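Local coordinates for protein putative phosphomannomutase (Thermus thermophilus, PDB 1TUO) that probably interconverts phosphosugars by shifting a phosphoryl group between sugar hydroxyls, as a magnesium-dependent member of the phosphohexose mutase family, at residues V118-K121 with P127-Q130; V313-I318 with P344-I349. All blocks are in the same frame, centred on the assembly; numbering follows the deposited sequence.

Interaction 1 of 2, residues V118-K121 with P127-Q130; sequences VKFK and PIAQ
Lys121 and Pro127 face each other as an antiparallel non-hydrogen-bonded pair, their CA atoms 4.3 Å apart and their side chains diverging. Since such a pair exchanges no N-H...O bond of its own, a proline, which has no N-H, costs nothing here. The hydrogen bond falls one residue on, where Ile128 N donates to Phe120 O over 3.1 Å. It is fairly straight (162° at the hydrogen), but the donor stands above the carbonyl plane, 37° out of it. The same oxygen also receives a CA-H...O contact from Pro127 CA at 3.6 Å.

Beyond the bond, Phe120 and Ile128 lie side by side and point the same way. With CG1 of Ile128 between its backbone N and carbonyl carbon (chi1 56°), that branch runs along Phe120, and its CD1 reaches Phe120 CB at 3.6 Å. The other branch rests on backbone: Ile128 CG2 is 3.6 Å from Lys121 C. A beta-branched residue thus suits the place, covering two neighbours at once. Lys121, bent at chi2, lays CD 4.0 Å from Pro127 N and sends its amine to Glu345.

The pair joins the short strand 126-127 to strand 115-122, which also pairs with 19-22 and 102-106 in the domain I sheet, with Phe120 packed on Tyr39 and Leu35 of helix 29-45 and Lys121 against helix 88-97.

Interaction 2 of 2, residues V313-I318 with P344-I349; sequences VGFKWI and PERDGI
Glu345 OE1 is gripped from outside the contact by Ser92 OG and the amine of Lys121, while its partner OE2 takes the backbone N-H of Arg346 at 3.0 Å through the anti lone pair. Both carboxylate oxygens are therefore engaged, which fixes the corner of the chain that Phe315 leans on. With CG anti to the backbone N (chi1 -168°), the Phe315 ring reaches from the start of helix 315-322 across to 344-346. Its edge meets a carbonyl near the ring plane, CE1 lying 3.5 Å from Pro344 O, and the same carbon comes within 3.7 Å of Glu345 CA. This helix links strand 308-311 to strand 327-331 in the alpha/beta/alpha fold of domain III. Just before it, Gly314 has backbone angles at which a CB would be pressed against the carbonyl O of Val313, so glycine suits the place.

Arg346 slides past Phe315 in the opposite direction. Its CG touches Phe315 CE2 at 3.3 Å, a tight approach, and a bend at chi3 turns the guanidinium alongside Phe315, whose CB sits over its centre, 3.8 Å above the plane. Ring and guanidinium are tilted 31° to each other. Replacing Phe315 with alanine would probably open a gap against Pro344 and Glu345 and leave Arg346 CG without its aromatic neighbour. Arg346 NH1 forms a salt bridge with Glu332, within a Gly-Glu-Glu-Ser-Gly loop that binds the sugar in related mutases.

How the interactions relate
From the N terminus, interaction 1 comes first and closes a short hairpin turn in domain I; nearly two hundred residues later interaction 2 closes a longer loop within domain III, containing strands 327-331 and 337-339. The two follow in series, neither nested nor crossed, yet their centres lie 11 Å apart and they touch across the domain interface. Lys121 NZ and Glu345 OE1 make a 2.9 Å salt bridge, and Pro127 packs against Phe315 and Pro344. Lys119, which touches Ser109 of the Thr-Ala-Ser-His-Asn-Pro signature, brings its amine near Arg346 NH2, consistent with a basic active-site cleft for phosphate between the domains.

Interaction 1 of 2, residues V118-K121 with P127-Q130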
ATOM      1  N   VAL A 118       5.954   1.710 -13.985  1.00 17.75           N
ATOM      2  CA  VAL A 118       6.179   0.279 -13.953  1.00 17.79           C
ATOM      3  C   VAL A 118       6.846  -0.028 -12.621  1.00 16.79           C
ATOM      4  O   VAL A 118       7.852   0.583 -12.262  1.00 18.90           O
ATOM      5  CB  VAL A 118       7.088  -0.190 -15.106  1.00 18.12           C
ATOM      6  CG1 VAL A 118       7.216  -1.714 -15.065  1.00 20.35           C
ATOM      7  CG2 VAL A 118       6.506   0.251 -16.451  1.00 21.10           C
ATOM      8  N   LYS A 119       6.252  -0.946 -11.872  1.00 16.97           N
ATOM      9  CA  LYS A 119       6.795  -1.347 -10.580  1.00 17.49           C
ATOM     10  C   LYS A 119       7.181  -2.822 -10.676  1.00 15.58           C
ATOM     11  O   LYS A 119       6.339  -3.679 -10.959  1.00 16.80           O
ATOM     12  CB  LYS A 119       5.760  -1.131  -9.480  1.00 19.29           C
ATOM     13  CG  LYS A 119       5.510   0.344  -9.164  1.00 24.32           C
ATOM     14  CD  LYS A 119       4.745   0.502  -7.862  1.00 26.18           C
ATOM     15  CE  LYS A 119       4.691   1.949  -7.416  1.00 29.75           C
ATOM     16  NZ  LYS A 119       3.963   2.085  -6.124  1.00 30.44           N
ATOM     17  N   PHE A 120       8.455  -3.100 -10.421  1.00 15.68           N
ATOM     18  CA  PHE A 120       9.002  -4.452 -10.516  1.00 15.48           C
ATOM     19  C   PHE A 120       8.980  -5.212  -9.196  1.00 15.76           C
ATOM     20  O   PHE A 120       9.184  -4.638  -8.126  1.00 15.79           O
ATOM     21  CB  PHE A 120      10.443  -4.387 -11.037  1.00 16.98           C
ATOM     22  CG  PHE A 120      10.557  -3.819 -12.426  1.00 17.17           C
ATOM     23  CD1 PHE A 120      10.094  -4.536 -13.521  1.00 16.81           C
ATOM     24  CD2 PHE A 120      11.116  -2.561 -12.632  1.00 18.21           C
ATOM     25  CE1 PHE A 120      10.182  -4.016 -14.817  1.00 18.97           C
ATOM     26  CE2 PHE A 120      11.208  -2.028 -13.934  1.00 19.42           C
ATOM     27  CZ  PHE A 120      10.740  -2.760 -15.021  1.00 18.30           C
ATOM     28  N   LYS A 121       8.745  -6.515  -9.300  1.00 16.19           N
ATOM     29  CA  LYS A 121       8.683  -7.399  -8.140  1.00 16.99           C
ATOM     30  C   LYS A 121       9.707  -8.506  -8.354  1.00 16.08           C
ATOM     31  O   LYS A 121       9.918  -8.931  -9.489  1.00 17.93           O
ATOM     32  CB  LYS A 121       7.300  -8.049  -8.042  1.00 16.62           C
ATOM     33  CG  LYS A 121       6.118  -7.093  -8.204  1.00 17.44           C
ATOM     34  CD  LYS A 121       6.154  -5.985  -7.163  1.00 17.61           C
ATOM     35  CE  LYS A 121       4.927  -5.084  -7.277  1.00 19.11           C
ATOM     36  NZ  LYS A 121       4.966  -4.005  -6.260  1.00 19.42           N
ATOM     37  N   PRO A 127       8.321  -5.920  -3.823  1.00 19.55           N
ATOM     38  CA  PRO A 127       9.117  -4.954  -4.590  1.00 20.04           C
ATOM     39  C   PRO A 127      10.603  -5.290  -4.680  1.00 19.22           C
ATOM     40  O   PRO A 127      11.213  -5.698  -3.691  1.00 18.26           O
ATOM     41  CB  PRO A 127       8.863  -3.631  -3.858  1.00 20.09           C
ATOM     42  CG  PRO A 127       8.540  -4.054  -2.458  1.00 23.42           C
ATOM     43  CD  PRO A 127       7.666  -5.274  -2.673  1.00 22.20           C
ATOM     44  N   ILE A 128      11.184  -5.109  -5.865  1.00 19.66           N
ATOM     45  CA  ILE A 128      12.608  -5.381  -6.045  1.00 20.29           C
ATOM     46  C   ILE A 128      13.430  -4.488  -5.124  1.00 20.91           C
ATOM     47  O   ILE A 128      13.027  -3.369  -4.798  1.00 21.48           O
ATOM     48  CB  ILE A 128      13.078  -5.137  -7.496  1.00 19.39           C
ATOM     49  CG1 ILE A 128      12.745  -3.707  -7.927  1.00 21.00           C
ATOM     50  CG2 ILE A 128      12.456  -6.170  -8.426  1.00 21.10           C
ATOM     51  CD1 ILE A 128      13.343  -3.330  -9.265  1.00 22.88           C
ATOM     52  N   ALA A 129      14.582  -4.995  -4.699  1.00 22.03           N
ATOM     53  CA  ALA A 129      15.454  -4.236  -3.817  1.00 23.94           C
ATOM     54  C   ALA A 129      16.137  -3.131  -4.617  1.00 25.54           C
ATOM     55  O   ALA A 129      16.155  -3.163  -5.853  1.00 24.84           O
ATOM     56  CB  ALA A 129      16.500  -5.168  -3.184  1.00 24.57           C
ATOM     57  N   GLN A 130      16.696  -2.155  -3.911  1.00 28.22           N
ATOM     58  CA  GLN A 130      17.375  -1.039  -4.558  1.00 30.48           C
ATOM     59  C   GLN A 130      18.493  -1.492  -5.499  1.00 30.32           C
ATOM     60  O   GLN A 130      18.654  -0.939  -6.586  1.00 29.34           O
ATOM     61  CB  GLN A 130      17.940  -0.085  -3.504  1.00 34.61           C
ATOM     62  CG  GLN A 130      18.612   1.149  -4.092  1.00 39.17           C
ATOM     63  CD  GLN A 130      19.080   2.129  -3.030  1.00 42.58           C
ATOM     64  OE1 GLN A 130      19.692   3.153  -3.340  1.00 45.10           O
ATOM     65  NE2 GLN A 130      18.791   1.821  -1.769  1.00 44.38           N
TER

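Interaction 2 of 2, residues V313-I318 with P344-I349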
ATOM      1  N   VAL A 313      11.644   5.824   5.080  1.00 28.68           N
ATOM      2  CA  VAL A 313      10.481   5.637   4.222  1.00 28.86           C
ATOM      3  C   VAL A 313      10.894   4.898   2.949  1.00 29.72           C
ATOM      4  O   VAL A 313      11.933   5.187   2.352  1.00 31.25           O
ATOM      5  CB  VAL A 313       9.829   6.988   3.856  1.00 28.95           C
ATOM      6  CG1 VAL A 313       8.725   6.774   2.823  1.00 29.64           C
ATOM      7  CG2 VAL A 313       9.258   7.636   5.108  1.00 28.22           C
ATOM      8  N   GLY A 314      10.066   3.942   2.547  1.00 28.60           N
ATOM      9  CA  GLY A 314      10.335   3.135   1.372  1.00 29.08           C
ATOM     10  C   GLY A 314      10.027   1.711   1.779  1.00 28.76           C
ATOM     11  O   GLY A 314      10.639   1.196   2.714  1.00 28.07           O
ATOM     12  N   PHE A 315       9.087   1.064   1.100  1.00 27.62           N
ATOM     13  CA  PHE A 315       8.718  -0.294   1.482  1.00 27.64           C
ATOM     14  C   PHE A 315       9.845  -1.312   1.332  1.00 27.50           C
ATOM     15  O   PHE A 315       9.809  -2.377   1.950  1.00 26.20           O
ATOM     16  CB  PHE A 315       7.483  -0.754   0.706  1.00 28.29           C
ATOM     17  CG  PHE A 315       6.867  -2.014   1.249  1.00 28.25           C
ATOM     18  CD1 PHE A 315       7.215  -3.258   0.727  1.00 29.64           C
ATOM     19  CD2 PHE A 315       5.963  -1.962   2.301  1.00 28.33           C
ATOM     20  CE1 PHE A 315       6.669  -4.429   1.251  1.00 28.54           C
ATOM     21  CE2 PHE A 315       5.412  -3.126   2.830  1.00 29.57           C
ATOM     22  CZ  PHE A 315       5.767  -4.362   2.303  1.00 28.33           C
ATOM     23  N   LYS A 316      10.851  -0.979   0.530  1.00 27.11           N
ATOM     24  CA  LYS A 316      11.975  -1.885   0.336  1.00 28.12           C
ATOM     25  C   LYS A 316      12.603  -2.239   1.683  1.00 27.30           C
ATOM     26  O   LYS A 316      13.038  -3.376   1.894  1.00 26.93           O
ATOM     27  CB  LYS A 316      13.031  -1.245  -0.573  1.00 29.98           C
ATOM     28  CG  LYS A 316      13.646   0.033  -0.022  1.00 34.00           C
ATOM     29  CD  LYS A 316      14.727   0.573  -0.949  1.00 37.68           C
ATOM     30  CE  LYS A 316      15.208   1.935  -0.485  1.00 38.83           C
ATOM     31  NZ  LYS A 316      16.326   1.394   0.285  1.00 41.18           N
ATOM     32  N   TRP A 317      12.642  -1.268   2.593  1.00 25.77           N
ATOM     33  CA  TRP A 317      13.230  -1.494   3.913  1.00 25.20           C
ATOM     34  C   TRP A 317      12.415  -2.485   4.737  1.00 24.16           C
ATOM     35  O   TRP A 317      12.970  -3.256   5.517  1.00 21.93           O
ATOM     36  CB  TRP A 317      13.346  -0.187   4.705  1.00 26.22           C
ATOM     37  CG  TRP A 317      14.243   0.856   4.106  1.00 30.84           C
ATOM     38  CD1 TRP A 317      13.900   1.806   3.180  1.00 31.44           C
ATOM     39  CD2 TRP A 317      15.621   1.089   4.427  1.00 31.88           C
ATOM     40  NE1 TRP A 317      14.979   2.619   2.913  1.00 32.53           N
ATOM     41  CE2 TRP A 317      16.048   2.199   3.663  1.00 33.25           C
ATOM     42  CE3 TRP A 317      16.539   0.465   5.286  1.00 32.83           C
ATOM     43  CZ2 TRP A 317      17.353   2.703   3.733  1.00 33.62           C
ATOM     44  CZ3 TRP A 317      17.837   0.966   5.356  1.00 32.65           C
ATOM     45  CH2 TRP A 317      18.230   2.074   4.583  1.00 34.25           C
ATOM     46  N   ILE A 318      11.095  -2.449   4.582  1.00 21.74           N
ATOM     47  CA  ILE A 318      10.222  -3.352   5.321  1.00 22.14           C
ATOM     48  C   ILE A 318      10.324  -4.762   4.742  1.00 21.64           C
ATOM     49  O   ILE A 318      10.347  -5.746   5.478  1.00 21.19           O
ATOM     50  CB  ILE A 318       8.750  -2.855   5.274  1.00 21.03           C
ATOM     51  CG1 ILE A 318       8.648  -1.513   6.008  1.00 22.14           C
ATOM     52  CG2 ILE A 318       7.818  -3.880   5.911  1.00 21.64           C
ATOM     53  CD1 ILE A 318       7.283  -0.853   5.924  1.00 21.24           C
ATOM     54  N   PRO A 344       5.638 -10.471   1.013  1.00 22.10           N
ATOM     55  CA  PRO A 344       6.464  -9.351   1.473  1.00 22.00           C
ATOM     56  C   PRO A 344       6.054  -8.186   0.589  1.00 20.54           C
ATOM     57  O   PRO A 344       6.867  -7.635  -0.160  1.00 21.24           O
ATOM     58  CB  PRO A 344       7.879  -9.833   1.186  1.00 22.25           C
ATOM     59  CG  PRO A 344       7.695 -10.643  -0.068  1.00 21.58           C
ATOM     60  CD  PRO A 344       6.439 -11.434   0.234  1.00 23.40           C
ATOM     61  N   GLU A 345       4.775  -7.829   0.686  1.00 21.47           N
ATOM     62  CA  GLU A 345       4.181  -6.778  -0.132  1.00 20.69           C
ATOM     63  C   GLU A 345       3.005  -6.109   0.586  1.00 20.80           C
ATOM     64  O   GLU A 345       2.424  -6.684   1.505  1.00 21.02           O
ATOM     65  CB  GLU A 345       3.693  -7.417  -1.444  1.00 22.12           C
ATOM     66  CG  GLU A 345       2.915  -6.501  -2.372  1.00 21.50           C
ATOM     67  CD  GLU A 345       3.802  -5.484  -3.048  1.00 23.16           C
ATOM     68  OE1 GLU A 345       4.360  -5.800  -4.120  1.00 23.56           O
ATOM     69  OE2 GLU A 345       3.952  -4.375  -2.497  1.00 23.38           O
ATOM     70  N   ARG A 346       2.663  -4.892   0.174  1.00 19.92           N
ATOM     71  CA  ARG A 346       1.528  -4.189   0.763  1.00 21.25           C
ATOM     72  C   ARG A 346       0.274  -4.787   0.136  1.00 20.44           C
ATOM     73  O   ARG A 346       0.176  -4.870  -1.089  1.00 18.96           O
ATOM     74  CB  ARG A 346       1.611  -2.695   0.440  1.00 24.56           C
ATOM     75  CG  ARG A 346       2.766  -2.000   1.136  1.00 26.92           C
ATOM     76  CD  ARG A 346       2.966  -0.570   0.654  1.00 30.10           C
ATOM     77  NE  ARG A 346       3.530  -0.519  -0.693  1.00 32.00           N
ATOM     78  CZ  ARG A 346       4.293   0.473  -1.140  1.00 34.03           C
ATOM     79  NH1 ARG A 346       4.582   1.494  -0.345  1.00 34.17           N
ATOM     80  NH2 ARG A 346       4.773   0.443  -2.376  1.00 35.16           N
ATOM     81  N   ASP A 347      -0.679  -5.214   0.961  1.00 18.68           N
ATOM     82  CA  ASP A 347      -1.906  -5.804   0.432  1.00 18.55           C
ATOM     83  C   ASP A 347      -3.135  -5.179   1.087  1.00 18.58           C
ATOM     84  O   ASP A 347      -3.464  -5.480   2.236  1.00 16.96           O
ATOM     85  CB  ASP A 347      -1.897  -7.326   0.650  1.00 17.94           C
ATOM     86  CG  ASP A 347      -3.053  -8.026  -0.041  1.00 17.84           C
ATOM     87  OD1 ASP A 347      -2.900  -9.217  -0.396  1.00 20.50           O
ATOM     88  OD2 ASP A 347      -4.120  -7.397  -0.224  1.00 17.59           O
ATOM     89  N   GLY A 348      -3.803  -4.303   0.341  1.00 16.78           N
ATOM     90  CA  GLY A 348      -4.976  -3.626   0.858  1.00 17.52           C
ATOM     91  C   GLY A 348      -6.206  -4.509   0.952  1.00 16.57           C
ATOM     92  O   GLY A 348      -7.136  -4.216   1.706  1.00 17.34           O
ATOM     93  N   ILE A 349      -6.217  -5.586   0.176  1.00 17.14           N
ATOM     94  CA  ILE A 349      -7.340  -6.510   0.193  1.00 18.16           C
ATOM     95  C   ILE A 349      -7.268  -7.327   1.485  1.00 17.79           C
ATOM     96  O   ILE A 349      -8.263  -7.456   2.209  1.00 18.65           O
ATOM     97  CB  ILE A 349      -7.300  -7.445  -1.031  1.00 18.74           C
ATOM     98  CG1 ILE A 349      -7.346  -6.607  -2.318  1.00 19.30           C
ATOM     99  CG2 ILE A 349      -8.467  -8.432  -0.976  1.00 19.28           C
ATOM    100  CD1 ILE A 349      -8.548  -5.672  -2.424  1.00 21.10           C
TER